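Local coordinates for ABC transporter (Caldanaerobius, PDB 4G68), which probably binds xylan-derived sugars outside the cell as the solute-binding protein of an ABC importer, at residues 39-51 with 89-102. Numbering follows the deposited sequence.
Sequences ITLTFWNLFTGEP and AIAANEAPDIFQTW
Strand 40-45 pairs in parallel with strand 98-102 through Phe43 with Ile98 and Trp44 with Phe99. Both belong to one alpha/beta lobe of a periplasmic-binding-protein fold. Strand 71-76, helix 79-91 and strand 98-102 form a beta-alpha-beta crossover, with 40-45 between its two parallel strands.

Three backbone bonds set the register: Ile98 N to Thr42 O, Trp44 N to Ile98 O and Gln100 N to Trp44 O (3.0 Å). Ile98 O also receives a CA-H...O contact from Phe43 CA.

Before strand 98-102, side chains and backbone bond in both directions. Asp97 OD2 accepts from Thr42 N at 2.7 Å, using its anti lone pair, with 163° at the hydrogen. In return Asp97 N donates to Thr42 OG1 (3.1 Å). OG1 is placed for this by standing between the backbone N and the carbonyl carbon of Thr42 (chi1 50°). The other carboxylate oxygen, Asp97 OD1, is hydrogen-bonded to Ser329 OG, which helps fix the group.

The apolar contacts fall on both faces of the sheet. On the Trp44 face, the Pro96 ring covers one side of the indole. Pro96 CD sits 3.6 Å from the centroid of the six-membered ring of Trp44, a CH-pi contact almost on the ring normal. Ala89 CB touches Trp44 CZ3, and Lys85 makes a cation-pi contact with the indole. On the Phe43 face, Ile98 CG2 meets Phe43 CD1 at 3.6 Å. Past the end of strand 40-45, Leu46 CD2 touches Trp102 CZ2 at 3.5 Å.

Asn45 OD1 accepts from Phe47 N in an Asx turn. The extended Gln100 side chain reaches this turn, where its OE1 accepts from Leu46 N at 2.9 Å, the donor tilted 34° from the amide carbonyl plane.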
loop_
_atom_site.group_PDB
_atom_site.type_symbol
_atom_site.label_atom_id
_atom_site.label_comp_id
_atom_site.label_asym_id
_atom_site.label_seq_id
_atom_site.Cartn_x
_atom_site.Cartn_y
_atom_site.Cartn_z
ATOM N N ILE C 39 -30.556 15.777 3.922
ATOM C CA ILE C 39 -29.449 15.204 4.715
ATOM C C ILE C 39 -28.138 15.402 3.945
ATOM O O ILE C 39 -28.122 15.347 2.698
ATOM C CB ILE C 39 -29.769 13.721 5.056
ATOM C CG1 ILE C 39 -30.764 13.649 6.225
ATOM C CG2 ILE C 39 -28.545 12.874 5.335
ATOM C CD1 ILE C 39 -30.756 14.824 7.181
ATOM N N THR C 40 -27.064 15.683 4.683
ATOM C CA THR C 40 -25.721 15.718 4.070
ATOM C C THR C 40 -24.696 14.872 4.842
ATOM O O THR C 40 -24.505 15.021 6.044
ATOM C CB THR C 40 -25.227 17.155 3.858
ATOM O OG1 THR C 40 -26.078 17.787 2.895
ATOM C CG2 THR C 40 -23.792 17.163 3.332
ATOM N N LEU C 41 -24.062 13.952 4.126
ATOM C CA LEU C 41 -23.010 13.133 4.703
ATOM C C LEU C 41 -21.645 13.717 4.373
ATOM O O LEU C 41 -21.429 14.294 3.277
ATOM C CB LEU C 41 -23.114 11.701 4.156
ATOM C CG LEU C 41 -24.438 10.938 4.330
ATOM C CD1 LEU C 41 -24.469 9.693 3.434
ATOM C CD2 LEU C 41 -24.678 10.559 5.786
ATOM N N THR C 42 -20.709 13.552 5.303
ATOM C CA THR C 42 -19.323 13.888 5.036
ATOM C C THR C 42 -18.520 12.613 4.699
ATOM O O THR C 42 -18.758 11.537 5.253
ATOM C CB THR C 42 -18.699 14.652 6.194
ATOM O OG1 THR C 42 -18.953 13.951 7.421
ATOM C CG2 THR C 42 -19.341 16.066 6.263
ATOM N N PHE C 43 -17.579 12.751 3.767
ATOM C CA PHE C 43 -16.777 11.597 3.341
ATOM C C PHE C 43 -15.345 12.080 3.195
ATOM O O PHE C 43 -15.112 13.040 2.454
ATOM C CB PHE C 43 -17.308 11.095 1.997
ATOM C CG PHE C 43 -16.424 10.084 1.310
ATOM C CD1 PHE C 43 -15.923 8.960 1.998
ATOM C CD2 PHE C 43 -16.103 10.253 -0.056
ATOM C CE1 PHE C 43 -15.120 8.041 1.353
ATOM C CE2 PHE C 43 -15.298 9.322 -0.699
ATOM C CZ PHE C 43 -14.825 8.213 0.003
ATOM N N TRP C 44 -14.411 11.484 3.950
ATOM C CA TRP C 44 -13.001 11.820 3.779
ATOM C C TRP C 44 -12.248 10.721 3.055
ATOM O O TRP C 44 -12.482 9.543 3.312
ATOM C CB TRP C 44 -12.299 12.063 5.112
ATOM C CG TRP C 44 -12.859 13.224 5.948
ATOM C CD1 TRP C 44 -13.872 14.129 5.622
ATOM C CD2 TRP C 44 -12.412 13.622 7.296
ATOM N NE1 TRP C 44 -14.094 15.033 6.660
ATOM C CE2 TRP C 44 -13.239 14.793 7.681
ATOM C CE3 TRP C 44 -11.450 13.144 8.183
ATOM C CZ2 TRP C 44 -13.107 15.409 8.914
ATOM C CZ3 TRP C 44 -11.323 13.784 9.432
ATOM C CH2 TRP C 44 -12.134 14.893 9.783
ATOM N N ASN C 45 -11.320 11.113 2.173
ATOM C CA ASN C 45 -10.421 10.157 1.481
ATOM C C ASN C 45 -9.079 10.817 1.132
ATOM O O ASN C 45 -8.896 12.034 1.369
ATOM C CB ASN C 45 -11.106 9.532 0.248
ATOM C CG ASN C 45 -11.388 10.553 -0.835
ATOM O OD1 ASN C 45 -10.493 10.896 -1.622
ATOM N ND2 ASN C 45 -12.614 11.066 -0.865
ATOM N N LEU C 46 -8.146 10.026 0.593
ATOM C CA LEU C 46 -6.794 10.527 0.318
ATOM C C LEU C 46 -6.429 10.581 -1.179
ATOM O O LEU C 46 -5.242 10.802 -1.531
ATOM C CB LEU C 46 -5.741 9.745 1.094
ATOM C CG LEU C 46 -5.583 8.243 0.831
ATOM C CD1 LEU C 46 -5.542 7.866 -0.650
ATOM C CD2 LEU C 46 -4.333 7.706 1.525
ATOM N N PHE C 47 -7.435 10.407 -2.053
ATOM C CA PHE C 47 -7.210 10.437 -3.520
ATOM C C PHE C 47 -6.932 11.822 -4.135
ATOM O O PHE C 47 -7.784 12.445 -4.806
ATOM C CB PHE C 47 -8.326 9.710 -4.263
ATOM C CG PHE C 47 -8.330 8.235 -4.023
ATOM C CD1 PHE C 47 -7.392 7.405 -4.632
ATOM C CD2 PHE C 47 -9.274 7.666 -3.174
ATOM C CE1 PHE C 47 -7.412 6.030 -4.394
ATOM C CE2 PHE C 47 -9.280 6.302 -2.918
ATOM C CZ PHE C 47 -8.349 5.477 -3.542
ATOM N N THR C 48 -5.694 12.257 -3.953
ATOM C CA THR C 48 -5.302 13.637 -4.227
ATOM C C THR C 48 -4.769 13.873 -5.643
ATOM O O THR C 48 -4.956 14.954 -6.212
ATOM C CB THR C 48 -4.268 14.081 -3.190
ATOM O OG1 THR C 48 -3.777 15.370 -3.526
ATOM C CG2 THR C 48 -3.109 13.105 -3.100
ATOM N N GLY C 49 -4.098 12.861 -6.203
ATOM C CA GLY C 49 -3.464 12.992 -7.527
ATOM C C GLY C 49 -4.428 12.715 -8.667
ATOM O O GLY C 49 -5.484 12.087 -8.473
ATOM N N GLU C 50 -4.059 13.159 -9.867
ATOM C CA GLU C 50 -4.913 12.967 -11.051
ATOM C C GLU C 50 -4.565 11.666 -11.798
ATOM O O GLU C 50 -3.405 11.269 -11.844
ATOM C CB GLU C 50 -4.812 14.172 -12.003
ATOM C CG GLU C 50 -5.196 15.524 -11.401
ATOM C CD GLU C 50 -6.653 15.609 -11.012
ATOM O OE1 GLU C 50 -7.480 14.787 -11.500
ATOM O OE2 GLU C 50 -6.958 16.520 -10.205
ATOM N N PRO C 51 -5.565 11.011 -12.426
ATOM C CA PRO C 51 -6.962 11.426 -12.556
ATOM C C PRO C 51 -7.913 10.943 -11.424
ATOM O O PRO C 51 -9.129 11.147 -11.537
ATOM C CB PRO C 51 -7.357 10.797 -13.910
ATOM C CG PRO C 51 -6.596 9.505 -13.909
ATOM C CD PRO C 51 -5.269 9.837 -13.276
ATOM N N ALA C 89 -9.330 13.238 14.462
ATOM C CA ALA C 89 -10.806 13.307 14.384
ATOM C C ALA C 89 -11.529 12.181 15.130
ATOM O O ALA C 89 -12.493 12.443 15.848
ATOM C CB ALA C 89 -11.292 13.419 12.939
ATOM N N ILE C 90 -11.048 10.945 14.981
ATOM C CA ILE C 90 -11.673 9.795 15.643
ATOM C C ILE C 90 -11.548 9.945 17.158
ATOM O O ILE C 90 -12.532 9.772 17.889
ATOM C CB ILE C 90 -11.125 8.459 15.125
ATOM C CG1 ILE C 90 -11.630 8.255 13.692
ATOM C CG2 ILE C 90 -11.510 7.285 16.059
ATOM C CD1 ILE C 90 -10.929 7.142 12.942
ATOM N N ALA C 91 -10.376 10.370 17.607
ATOM C CA ALA C 91 -10.147 10.518 19.026
ATOM C C ALA C 91 -11.003 11.658 19.604
ATOM O O ALA C 91 -11.548 11.519 20.702
ATOM C CB ALA C 91 -8.657 10.668 19.330
ATOM N N ALA C 92 -11.180 12.739 18.833
ATOM C CA ALA C 92 -11.970 13.880 19.269
ATOM C C ALA C 92 -13.493 13.713 19.061
ATOM O O ALA C 92 -14.274 14.639 19.333
ATOM C CB ALA C 92 -11.464 15.158 18.586
ATOM N N ASN C 93 -13.922 12.543 18.582
ATOM C CA ASN C 93 -15.328 12.294 18.246
ATOM C C ASN C 93 -15.877 13.225 17.162
ATOM O O ASN C 93 -17.053 13.609 17.175
ATOM C CB ASN C 93 -16.206 12.308 19.506
ATOM C CG ASN C 93 -15.859 11.173 20.450
ATOM O OD1 ASN C 93 -15.656 11.373 21.654
ATOM N ND2 ASN C 93 -15.751 9.974 19.898
ATOM N N GLU C 94 -15.015 13.586 16.216
ATOM C CA GLU C 94 -15.373 14.567 15.188
ATOM C C GLU C 94 -15.006 14.037 13.815
ATOM O O GLU C 94 -14.706 14.820 12.889
ATOM C CB GLU C 94 -14.631 15.867 15.425
ATOM C CG GLU C 94 -14.653 16.289 16.870
ATOM C CD GLU C 94 -14.106 17.667 17.082
ATOM O OE1 GLU C 94 -14.749 18.393 17.860
ATOM O OE2 GLU C 94 -13.071 18.033 16.477
ATOM N N ALA C 95 -15.025 12.705 13.704
ATOM C CA ALA C 95 -14.857 12.021 12.415
ATOM C C ALA C 95 -16.082 12.209 11.492
ATOM O O ALA C 95 -17.214 12.392 11.992
ATOM C CB ALA C 95 -14.560 10.555 12.646
ATOM N N PRO C 96 -15.871 12.133 10.153
ATOM C CA PRO C 96 -16.923 12.236 9.165
ATOM C C PRO C 96 -17.806 11.025 9.229
ATOM O O PRO C 96 -17.473 10.069 9.900
ATOM C CB PRO C 96 -16.166 12.202 7.842
ATOM C CG PRO C 96 -15.017 11.275 8.125
ATOM C CD PRO C 96 -14.593 11.672 9.530
ATOM N N ASP C 97 -18.938 11.097 8.540
ATOM C CA ASP C 97 -19.876 9.978 8.451
ATOM C C ASP C 97 -19.163 8.781 7.859
ATOM O O ASP C 97 -19.254 7.666 8.406
ATOM C CB ASP C 97 -21.037 10.372 7.516
ATOM C CG ASP C 97 -21.892 11.473 8.084
ATOM O OD1 ASP C 97 -22.559 11.221 9.137
ATOM O OD2 ASP C 97 -21.856 12.589 7.510
ATOM N N ILE C 98 -18.429 9.034 6.753
ATOM C CA ILE C 98 -17.685 7.984 6.047
ATOM C C ILE C 98 -16.229 8.376 5.875
ATOM O O ILE C 98 -15.934 9.505 5.495
ATOM C CB ILE C 98 -18.233 7.707 4.628
ATOM C CG1 ILE C 98 -19.740 7.460 4.648
ATOM C CG2 ILE C 98 -17.560 6.473 4.058
ATOM C CD1 ILE C 98 -20.424 7.722 3.340
ATOM N N PHE C 99 -15.336 7.457 6.177
ATOM C CA PHE C 99 -13.912 7.711 6.040
ATOM C C PHE C 99 -13.149 6.532 5.463
ATOM O O PHE C 99 -13.360 5.388 5.888
ATOM C CB PHE C 99 -13.285 8.190 7.379
ATOM C CG PHE C 99 -13.271 7.160 8.493
ATOM C CD1 PHE C 99 -12.150 6.317 8.711
ATOM C CD2 PHE C 99 -14.343 7.072 9.365
ATOM C CE1 PHE C 99 -12.146 5.391 9.750
ATOM C CE2 PHE C 99 -14.342 6.160 10.403
ATOM C CZ PHE C 99 -13.236 5.330 10.610
ATOM N N GLN C 100 -12.229 6.837 4.537
ATOM C CA GLN C 100 -11.298 5.845 4.012
ATOM C C GLN C 100 -10.356 5.395 5.116
ATOM O O GLN C 100 -10.005 6.195 5.976
ATOM C CB GLN C 100 -10.478 6.479 2.879
ATOM C CG GLN C 100 -9.424 5.554 2.228
ATOM C CD GLN C 100 -8.779 6.182 0.964
ATOM O OE1 GLN C 100 -9.052 7.324 0.639
ATOM N NE2 GLN C 100 -7.898 5.435 0.279
ATOM N N THR C 101 -9.985 4.117 5.140
ATOM C CA THR C 101 -9.011 3.661 6.155
ATOM C C THR C 101 -8.180 2.480 5.606
ATOM O O THR C 101 -8.372 2.065 4.431
ATOM C CB THR C 101 -9.705 3.292 7.470
ATOM O OG1 THR C 101 -8.773 3.319 8.558
ATOM C CG2 THR C 101 -10.366 1.914 7.352
ATOM N N TRP C 102 -7.237 2.028 6.437
ATOM C CA TRP C 102 -6.482 0.803 6.235
ATOM C C TRP C 102 -6.969 -0.174 7.235
ATOM O O TRP C 102 -6.950 0.061 8.439
ATOM C CB TRP C 102 -4.976 1.007 6.383
ATOM C CG TRP C 102 -4.449 1.927 5.305
ATOM C CD1 TRP C 102 -4.006 1.578 4.047
ATOM C CD2 TRP C 102 -4.339 3.379 5.374
ATOM N NE1 TRP C 102 -3.646 2.687 3.331
ATOM C CE2 TRP C 102 -3.802 3.810 4.085
ATOM C CE3 TRP C 102 -4.613 4.333 6.347
ATOM C CZ2 TRP C 102 -3.545 5.157 3.802
ATOM C CZ3 TRP C 102 -4.335 5.677 6.077
ATOM C CH2 TRP C 102 -3.825 6.087 4.828
#